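Local coordinates for methyltransferase (Bacteroides thetaiotaomicron, PDB 3FQ6), which probably belongs to the tetrapyrrole methylases, which transfer methyl groups from S-adenosylmethionine to corrin or porphyrin-like substrates, at residues A[7-12]-A[105-110]; A[34-39]-A[59-64]; A[72-77]-A[91-96]. All blocks are in the same frame, centred on the assembly; numbering follows the deposited sequence.

Interaction 1: A[7-12]-A[105-110]; sequences VPALVA and EIVIVL
Val109 meets Leu10 and Ala9 with its two methyl branches, and these touches, together with one from Val107, join helix 7-12 to strand 105-110. From CB of Val109 the side chain forks. CG1 lies anti to the backbone N (chi1 178°) and reaches across to the CD2 methyl of Leu10, 3.9 Å away, the two side chains crossing at about a right angle. CG2, set beside the backbone N, turns to Ala9 instead: it rests 3.7 Å from the carbonyl O of Ala9 and 4.0 Å from its CB. The fork thus receives the helix on two consecutive residues, one branch for each.

Two positions back on the strand, Val107 points to the same side, as alternation along a strand requires, and its CG1 comes within 3.9 Å of Ala9 CB. The one methyl of Ala9 therefore touches both valines. So small a side chain is consistent with the close approach of the helix to the sheet, the segment axes coming to 8.6 Å at an angle of 37°. The nearest CA atoms across the contact are Leu10 CA and Val109 CA, 6.4 Å apart. No hydrogen bond crosses the contact; apolar surfaces carry it, and all four touching residues are buried.

Strand 105-110 is central in the mixed sheet, paired on one edge with strand 45-50 and on the other with strand 71-77. Both neighbours share this face, Val107 also packing on Tyr49 and Val109 on Thr45 and Thr73, while Ala9 touches Ser75. The intervening Ile108 points away from helix 6-12 and packs against Leu55 and Thr58 of helix 55-66, so the strand is sandwiched between helices on its two faces, as in an alpha/beta layered fold.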
loop_
_atom_site.group_PDB
_atom_site.type_symbol
_atom_site.label_atom_id
_atom_site.label_comp_id
_atom_site.label_asym_id
_atom_site.label_seq_id
_atom_site.Cartn_x
_atom_site.Cartn_y
_atom_site.Cartn_z
ATOM N N VAL A 7 -0.298 -11.875 -3.597
ATOM C CA VAL A 7 -1.511 -12.667 -3.634
ATOM C C VAL A 7 -1.989 -12.971 -2.202
ATOM O O VAL A 7 -3.146 -12.657 -1.885
ATOM C CB VAL A 7 -1.358 -13.972 -4.500
ATOM C CG1 VAL A 7 -2.651 -14.780 -4.475
ATOM C CG2 VAL A 7 -0.960 -13.642 -5.952
ATOM N N PRO A 8 -1.118 -13.566 -1.328
ATOM C CA PRO A 8 -1.583 -13.733 0.073
ATOM C C PRO A 8 -2.111 -12.417 0.679
ATOM O O PRO A 8 -3.174 -12.410 1.304
ATOM C CB PRO A 8 -0.330 -14.225 0.800
ATOM C CG PRO A 8 0.441 -15.011 -0.283
ATOM C CD PRO A 8 0.156 -14.303 -1.584
ATOM N N ALA A 9 -1.404 -11.310 0.450
ATOM C CA ALA A 9 -1.855 -9.987 0.931
ATOM C C ALA A 9 -3.160 -9.510 0.284
ATOM O O ALA A 9 -3.992 -8.874 0.940
ATOM C CB ALA A 9 -0.753 -8.931 0.770
ATOM N N LEU A 10 -3.339 -9.814 -0.999
ATOM C CA LEU A 10 -4.563 -9.421 -1.697
ATOM C C LEU A 10 -5.775 -10.067 -1.040
ATOM O O LEU A 10 -6.699 -9.375 -0.645
ATOM C CB LEU A 10 -4.517 -9.779 -3.172
ATOM C CG LEU A 10 -5.141 -8.767 -4.138
ATOM C CD1 LEU A 10 -5.745 -9.529 -5.267
ATOM C CD2 LEU A 10 -6.183 -7.829 -3.534
ATOM N N VAL A 11 -5.723 -11.386 -0.889
ATOM C CA VAL A 11 -6.771 -12.167 -0.242
ATOM C C VAL A 11 -7.027 -11.697 1.176
ATOM O O VAL A 11 -8.188 -11.563 1.579
ATOM C CB VAL A 11 -6.373 -13.657 -0.166
ATOM C CG1 VAL A 11 -7.497 -14.480 0.414
ATOM C CG2 VAL A 11 -5.936 -14.170 -1.551
ATOM N N ALA A 12 -5.942 -11.462 1.927
ATOM C CA ALA A 12 -6.023 -11.144 3.352
ATOM C C ALA A 12 -6.587 -9.738 3.626
ATOM O O ALA A 12 -7.137 -9.476 4.708
ATOM C CB ALA A 12 -4.661 -11.287 3.991
ATOM N N GLU A 105 10.084 -6.605 4.194
ATOM C CA GLU A 105 9.569 -6.460 2.825
ATOM C C GLU A 105 8.084 -6.148 2.874
ATOM O O GLU A 105 7.335 -6.833 3.567
ATOM C CB GLU A 105 9.811 -7.723 2.000
ATOM C CG GLU A 105 11.267 -8.147 1.925
ATOM C CD GLU A 105 11.544 -9.146 0.807
ATOM O OE1 GLU A 105 12.664 -9.728 0.773
ATOM O OE2 GLU A 105 10.646 -9.348 -0.048
ATOM N N ILE A 106 7.671 -5.123 2.133
ATOM C CA ILE A 106 6.355 -4.541 2.274
ATOM C C ILE A 106 5.480 -4.761 1.042
ATOM O O ILE A 106 5.928 -4.601 -0.101
ATOM C CB ILE A 106 6.444 -3.034 2.480
ATOM C CG1 ILE A 106 7.653 -2.665 3.358
ATOM C CG2 ILE A 106 5.093 -2.487 2.981
ATOM C CD1 ILE A 106 7.362 -2.337 4.779
ATOM N N VAL A 107 4.224 -5.110 1.279
ATOM C CA VAL A 107 3.195 -5.021 0.252
ATOM C C VAL A 107 2.031 -4.157 0.781
ATOM O O VAL A 107 1.533 -4.366 1.890
ATOM C CB VAL A 107 2.719 -6.447 -0.201
ATOM C CG1 VAL A 107 1.462 -6.393 -1.145
ATOM C CG2 VAL A 107 3.907 -7.248 -0.814
ATOM N N ILE A 108 1.634 -3.165 -0.003
ATOM C CA ILE A 108 0.468 -2.340 0.293
ATOM C C ILE A 108 -0.672 -2.739 -0.690
ATOM O O ILE A 108 -0.458 -2.859 -1.898
ATOM C CB ILE A 108 0.779 -0.818 0.165
ATOM C CG1 ILE A 108 2.092 -0.437 0.867
ATOM C CG2 ILE A 108 -0.382 0.075 0.678
ATOM C CD1 ILE A 108 2.739 0.863 0.269
ATOM N N VAL A 109 -1.862 -2.980 -0.142
ATOM C CA VAL A 109 -3.045 -3.265 -0.906
ATOM C C VAL A 109 -3.970 -2.084 -0.615
ATOM O O VAL A 109 -4.313 -1.820 0.544
ATOM C CB VAL A 109 -3.699 -4.636 -0.523
ATOM C CG1 VAL A 109 -4.960 -4.863 -1.312
ATOM C CG2 VAL A 109 -2.736 -5.815 -0.786
ATOM N N LEU A 110 -4.332 -1.354 -1.671
ATOM C CA LEU A 110 -5.070 -0.102 -1.542
ATOM C C LEU A 110 -6.468 -0.169 -2.188
ATOM O O LEU A 110 -6.594 -0.488 -3.372
ATOM C CB LEU A 110 -4.214 1.039 -2.140
ATOM C CG LEU A 110 -4.821 2.460 -2.185
ATOM C CD1 LEU A 110 -4.935 3.096 -0.814
ATOM C CD2 LEU A 110 -3.996 3.338 -3.126
#

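Interaction 2: A[34-39]-A[59-64]. With SO4 (sulfate ion), chain C.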
loop_
_atom_site.group_PDB
_atom_site.type_symbol
_atom_site.label_atom_id
_atom_site.label_comp_id
_atom_site.label_asym_id
_atom_site.label_seq_id
_atom_site.Cartn_x
_atom_site.Cartn_y
_atom_site.Cartn_z
ATOM N N THR A 34 2.752 11.497 -12.169
ATOM C CA THR A 34 1.991 10.985 -13.284
ATOM C C THR A 34 1.252 9.698 -12.902
ATOM O O THR A 34 0.051 9.560 -13.186
ATOM C CB THR A 34 2.922 10.716 -14.457
ATOM O OG1 THR A 34 3.334 11.966 -15.002
ATOM C CG2 THR A 34 2.252 9.901 -15.549
ATOM N N ARG A 35 1.969 8.759 -12.273
ATOM C CA ARG A 35 1.368 7.492 -11.855
ATOM C C ARG A 35 0.317 7.803 -10.781
ATOM O O ARG A 35 -0.829 7.324 -10.844
ATOM C CB ARG A 35 2.411 6.476 -11.332
ATOM C CG ARG A 35 3.505 6.004 -12.331
ATOM C CD ARG A 35 3.031 5.117 -13.455
ATOM N NE ARG A 35 2.045 4.160 -12.973
ATOM C CZ ARG A 35 0.800 4.043 -13.446
ATOM N NH1 ARG A 35 0.389 4.798 -14.463
ATOM N NH2 ARG A 35 -0.038 3.154 -12.915
ATOM N N LEU A 36 0.691 8.645 -9.823
ATOM C CA LEU A 36 -0.230 8.987 -8.761
ATOM C C LEU A 36 -1.492 9.639 -9.284
ATOM O O LEU A 36 -2.571 9.325 -8.789
ATOM C CB LEU A 36 0.421 9.880 -7.711
ATOM C CG LEU A 36 1.522 9.251 -6.859
ATOM C CD1 LEU A 36 2.396 10.350 -6.383
ATOM C CD2 LEU A 36 0.956 8.472 -5.706
ATOM N N LYS A 37 -1.375 10.526 -10.271
ATOM C CA LYS A 37 -2.558 11.197 -10.800
ATOM C C LYS A 37 -3.512 10.211 -11.476
ATOM O O LYS A 37 -4.721 10.240 -11.234
ATOM C CB LYS A 37 -2.196 12.362 -11.730
ATOM C CG LYS A 37 -1.612 13.564 -10.992
ATOM C CD LYS A 37 -1.939 14.894 -11.680
ATOM C CE LYS A 37 -1.404 16.058 -10.846
ATOM N NZ LYS A 37 -1.803 17.459 -11.268
ATOM N N ALA A 38 -2.950 9.321 -12.294
ATOM C CA ALA A 38 -3.705 8.255 -12.954
ATOM C C ALA A 38 -4.338 7.302 -11.935
ATOM O O ALA A 38 -5.497 6.867 -12.115
ATOM C CB ALA A 38 -2.800 7.491 -13.914
ATOM N N LEU A 39 -3.587 6.989 -10.872
ATOM C CA LEU A 39 -4.059 6.043 -9.857
ATOM C C LEU A 39 -5.131 6.635 -8.946
ATOM O O LEU A 39 -5.901 5.891 -8.354
ATOM C CB LEU A 39 -2.912 5.470 -9.015
ATOM C CG LEU A 39 -1.845 4.613 -9.686
ATOM C CD1 LEU A 39 -0.681 4.513 -8.742
ATOM C CD2 LEU A 39 -2.319 3.227 -10.082
ATOM N N LEU A 59 2.809 6.314 2.342
ATOM C CA LEU A 59 1.473 6.333 2.941
ATOM C C LEU A 59 0.952 7.757 3.126
ATOM O O LEU A 59 -0.248 7.998 3.008
ATOM C CB LEU A 59 1.470 5.626 4.289
ATOM C CG LEU A 59 1.872 4.163 4.291
ATOM C CD1 LEU A 59 1.884 3.627 5.727
ATOM C CD2 LEU A 59 0.908 3.387 3.375
ATOM N N THR A 60 1.858 8.701 3.388
ATOM C CA THR A 60 1.491 10.113 3.554
ATOM C C THR A 60 1.074 10.706 2.211
ATOM O O THR A 60 0.003 11.282 2.064
ATOM C CB THR A 60 2.665 10.875 4.168
ATOM O OG1 THR A 60 3.024 10.223 5.392
ATOM C CG2 THR A 60 2.311 12.331 4.445
ATOM N N GLN A 61 1.919 10.531 1.213
ATOM C CA GLN A 61 1.561 10.912 -0.132
ATOM C C GLN A 61 0.270 10.268 -0.644
ATOM O O GLN A 61 -0.484 10.933 -1.358
ATOM C CB GLN A 61 2.684 10.541 -1.056
ATOM C CG GLN A 61 2.756 11.388 -2.235
ATOM C CD GLN A 61 4.076 11.265 -2.897
ATOM O OE1 GLN A 61 4.798 10.281 -2.699
ATOM N NE2 GLN A 61 4.416 12.256 -3.706
ATOM N N PHE A 62 0.031 8.993 -0.298
ATOM C CA PHE A 62 -1.235 8.314 -0.627
ATOM C C PHE A 62 -2.436 8.999 0.032
ATOM O O PHE A 62 -3.491 9.101 -0.584
ATOM C CB PHE A 62 -1.227 6.814 -0.231
ATOM C CG PHE A 62 -0.441 5.902 -1.172
ATOM C CD1 PHE A 62 0.287 6.411 -2.271
ATOM C CD2 PHE A 62 -0.370 4.540 -0.915
ATOM C CE1 PHE A 62 1.035 5.575 -3.118
ATOM C CE2 PHE A 62 0.360 3.687 -1.755
ATOM C CZ PHE A 62 1.068 4.197 -2.857
ATOM N N ALA A 63 -2.300 9.470 1.271
ATOM C CA ALA A 63 -3.417 10.179 1.856
ATOM C C ALA A 63 -3.661 11.471 1.056
ATOM O O ALA A 63 -4.805 11.842 0.810
ATOM C CB ALA A 63 -3.202 10.457 3.331
ATOM N N GLU A 64 -2.591 12.106 0.590
ATOM C CA GLU A 64 -2.675 13.348 -0.193
ATOM C C GLU A 64 -3.527 13.066 -1.437
ATOM O O GLU A 64 -4.519 13.737 -1.708
ATOM C CB GLU A 64 -1.254 13.691 -0.641
ATOM C CG GLU A 64 -0.714 15.077 -0.514
ATOM C CD GLU A 64 0.787 15.078 -0.863
ATOM O OE1 GLU A 64 1.151 15.412 -2.012
ATOM O OE2 GLU A 64 1.610 14.698 0.004
HETATM S S SO4 C . 6.156 13.533 -13.089
HETATM O O1 SO4 C . 5.531 14.704 -13.678
HETATM O O2 SO4 C . 7.376 13.202 -13.829
HETATM O O3 SO4 C . 6.443 13.745 -11.662
HETATM O O4 SO4 C . 5.215 12.430 -13.250
#
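Helices 34-39 and 59-64 come together at Leu36 and Phe62, whose CA atoms, 8.2 Å apart, are the nearest pair across the two segments. Leu36 does all the touching from its side, dividing its two methyls between consecutive residues of the other helix. Its CG stands beside the backbone N (chi1 -68°), and from there CD2 comes up to the edge of the Phe62 ring, near the ring plane, 3.9 Å from CE1. The other methyl, CD1, lies 3.9 Å from Gln61 NE2, the leucine crossing the extended glutamine chain at about a right angle. This is a packing touch on the amide; the polar partner of Gln61 is Arg32, whose NE is hydrogen-bonded to OE1 and so ties the glutamine back to the start of helix 32-39.

The two helices form part of one helical layer of an alpha/beta sandwich, set against the central mixed sheet: Leu39 packs on Met46 and Phe48 of strand 45-50, and the Phe62 ring meets Phe48 and stands edge-to-face with Phe66. With an alanine here in place of Leu36, the ring edge of Phe62 and the amide of Gln61 would probably lose their apolar partner, opening a gap between the helices.

At the N-terminal end of helix 32-39 a sulfate, probably from the crystallisation liquor, is held, and both Thr34 donors go to its O4. That oxygen accepts a hydrogen bond from Thr34 N (2.8 Å, with an N-H...O angle of 155°) and another from Thr34 OG1, at 2.6 Å. Thr34 OG1 lies beside its own backbone N (chi1 -72°), which brings the two donors to the same acceptor. Gly31 N adds a further hydrogen bond to the ion, and the positive end of the helix is likely to help hold its charge.

Interaction 3: A[72-77]-A[91-96]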
loop_
_atom_site.group_PDB
_atom_site.type_symbol
_atom_site.label_atom_id
_atom_site.label_comp_id
_atom_site.label_asym_id
_atom_site.label_seq_id
_atom_site.Cartn_x
_atom_site.Cartn_y
_atom_site.Cartn_z
ATOM N N ALA A 72 -6.655 0.620 3.362
ATOM C CA ALA A 72 -5.509 -0.125 2.877
ATOM C C ALA A 72 -5.021 -1.173 3.882
ATOM O O ALA A 72 -5.419 -1.173 5.063
ATOM C CB ALA A 72 -4.346 0.839 2.460
ATOM N N THR A 73 -4.177 -2.077 3.396
ATOM C CA THR A 73 -3.404 -2.951 4.291
ATOM C C THR A 73 -1.923 -2.920 3.955
ATOM O O THR A 73 -1.515 -2.656 2.771
ATOM C CB THR A 73 -3.900 -4.419 4.273
ATOM O OG1 THR A 73 -3.432 -5.040 3.082
ATOM C CG2 THR A 73 -5.412 -4.509 4.301
ATOM N N VAL A 74 -1.104 -3.188 4.979
ATOM C CA VAL A 74 0.376 -3.268 4.818
ATOM C C VAL A 74 0.782 -4.619 5.331
ATOM O O VAL A 74 0.421 -5.004 6.464
ATOM C CB VAL A 74 1.134 -2.143 5.633
ATOM C CG1 VAL A 74 2.626 -2.303 5.540
ATOM C CG2 VAL A 74 0.703 -0.713 5.199
ATOM N N SER A 75 1.497 -5.362 4.497
ATOM C CA SER A 75 2.035 -6.635 4.896
ATOM C C SER A 75 3.526 -6.506 4.908
ATOM O O SER A 75 4.125 -5.991 3.954
ATOM C CB SER A 75 1.624 -7.693 3.892
ATOM O OG SER A 75 0.220 -7.806 3.936
ATOM N N ARG A 76 4.124 -6.938 6.010
ATOM C CA ARG A 76 5.567 -6.855 6.208
ATOM C C ARG A 76 6.081 -8.238 6.550
ATOM O O ARG A 76 5.691 -8.774 7.589
ATOM C CB ARG A 76 5.915 -5.953 7.399
ATOM C CG ARG A 76 5.729 -4.480 7.232
ATOM C CD ARG A 76 6.075 -3.765 8.563
ATOM N NE ARG A 76 7.356 -4.181 9.138
ATOM C CZ ARG A 76 7.638 -4.261 10.447
ATOM N NH1 ARG A 76 8.852 -4.644 10.842
ATOM N NH2 ARG A 76 6.724 -3.982 11.364
ATOM N N GLU A 77 6.928 -8.799 5.666
ATOM C CA GLU A 77 7.813 -9.951 5.968
ATOM C C GLU A 77 8.881 -9.390 6.856
ATOM O O GLU A 77 9.731 -8.663 6.363
ATOM C CB GLU A 77 8.566 -10.429 4.733
ATOM C CG GLU A 77 7.752 -10.774 3.540
ATOM C CD GLU A 77 7.617 -12.248 3.375
ATOM O OE1 GLU A 77 6.483 -12.688 3.076
ATOM O OE2 GLU A 77 8.636 -12.967 3.563
ATOM N N ALA A 91 -5.042 7.216 7.188
ATOM C CA ALA A 91 -4.697 8.024 8.399
ATOM C C ALA A 91 -4.288 7.150 9.566
ATOM O O ALA A 91 -3.363 7.502 10.297
ATOM C CB ALA A 91 -5.816 8.987 8.838
ATOM N N GLU A 92 -4.961 6.013 9.734
ATOM C CA GLU A 92 -4.588 5.078 10.820
ATOM C C GLU A 92 -3.307 4.383 10.515
ATOM O O GLU A 92 -2.602 4.007 11.433
ATOM C CB GLU A 92 -5.631 4.018 11.070
ATOM C CG GLU A 92 -6.911 4.567 11.632
ATOM C CD GLU A 92 -8.050 3.578 11.486
ATOM O OE1 GLU A 92 -8.175 2.929 10.420
ATOM O OE2 GLU A 92 -8.838 3.449 12.444
ATOM N N LEU A 93 -2.993 4.219 9.233
ATOM C CA LEU A 93 -1.805 3.497 8.811
ATOM C C LEU A 93 -0.608 4.375 9.023
ATOM O O LEU A 93 0.403 3.918 9.509
ATOM C CB LEU A 93 -1.904 3.052 7.353
ATOM C CG LEU A 93 -2.265 1.601 6.924
ATOM C CD1 LEU A 93 -2.777 0.701 8.004
ATOM C CD2 LEU A 93 -3.239 1.618 5.782
ATOM N N ILE A 94 -0.738 5.656 8.698
ATOM C CA ILE A 94 0.306 6.665 8.945
ATOM C C ILE A 94 0.563 6.835 10.452
ATOM O O ILE A 94 1.732 6.909 10.875
ATOM C CB ILE A 94 -0.109 8.009 8.313
ATOM C CG1 ILE A 94 -0.133 7.923 6.775
ATOM C CG2 ILE A 94 0.697 9.180 8.851
ATOM C CD1 ILE A 94 -1.024 9.039 6.128
ATOM N N GLU A 95 -0.489 6.881 11.271
ATOM C CA GLU A 95 -0.261 6.877 12.724
ATOM C C GLU A 95 0.502 5.645 13.129
ATOM O O GLU A 95 1.394 5.705 13.958
ATOM C CB GLU A 95 -1.551 6.944 13.534
ATOM C CG GLU A 95 -1.952 8.355 13.921
ATOM C CD GLU A 95 -0.890 9.078 14.756
ATOM O OE1 GLU A 95 -0.362 8.471 15.728
ATOM O OE2 GLU A 95 -0.587 10.260 14.437
ATOM N N HIS A 96 0.170 4.517 12.527
ATOM C CA HIS A 96 0.802 3.279 12.947
ATOM C C HIS A 96 2.291 3.290 12.652
ATOM O O HIS A 96 3.079 2.889 13.482
ATOM C CB HIS A 96 0.166 2.067 12.271
ATOM C CG HIS A 96 0.772 0.780 12.708
ATOM N ND1 HIS A 96 0.234 0.011 13.717
ATOM C CD2 HIS A 96 1.907 0.156 12.320
ATOM C CE1 HIS A 96 1.009 -1.033 13.926
ATOM N NE2 HIS A 96 2.031 -0.967 13.089
#
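Leu93 packs its CD2 methyl on Ala72 and its CG on Val74, and these three residues account for nearly all the surface that helix 91-96 and strand 72-77 bury against each other. CD2 sits 3.6 Å from Ala72 CB and equally 3.6 Å from Ala72 O, so it covers the alanine over both its methyl and its carbonyl. Farther along the strand Val74 CG2 lies 4.1 Å from Leu93 CG, the two side chains running past one another head to tail. With CG1 of Val74 anti to the backbone N (chi1 176°), it is the CG2 branch that is turned to the leucine. The chi2 of Leu93, 11°, nearly eclipses CD1 with CA, a conformation better taken with caution than read as strain.

Helix and strand run roughly alongside, their axes 9.3 Å apart and inclined by 31°. Leu93 also reaches Val86 of strand 83-87, which forms a hairpin with strand 71-77, and Val74 packs on Leu55 of helix 55-66. The contact thus sets helix 90-99 over the edge region of the sheet.

With no hydrogen bond or salt bridge across the segments, their association rests on the burial of apolar surface: the fit of one leucine to two small side chains, rather than directional bonding, relates the helix to the strand.

In the fold
From the N terminus, helix 6-12 opens the longest loop, closed by interaction 1 only when the last strand, 105-110, is reached. The other two contacts lie within that span, one after the other and without crossing. Interaction 2 closes first, joining helices 32-39 and 55-66 around strand 45-50; interaction 3 follows, joining strand 71-77 to helix 90-99 around the hairpin partner 83-87. Strands 105-110 and 71-77 are neighbours in the sheet, linking interactions 1 and 3 through backbone hydrogen bonds. Ile94 packs against helix 55-66, connecting 2 and 3, and Ile108, on the face turned away from helix 6-12, packs directly on Phe62, connecting 1 and 2.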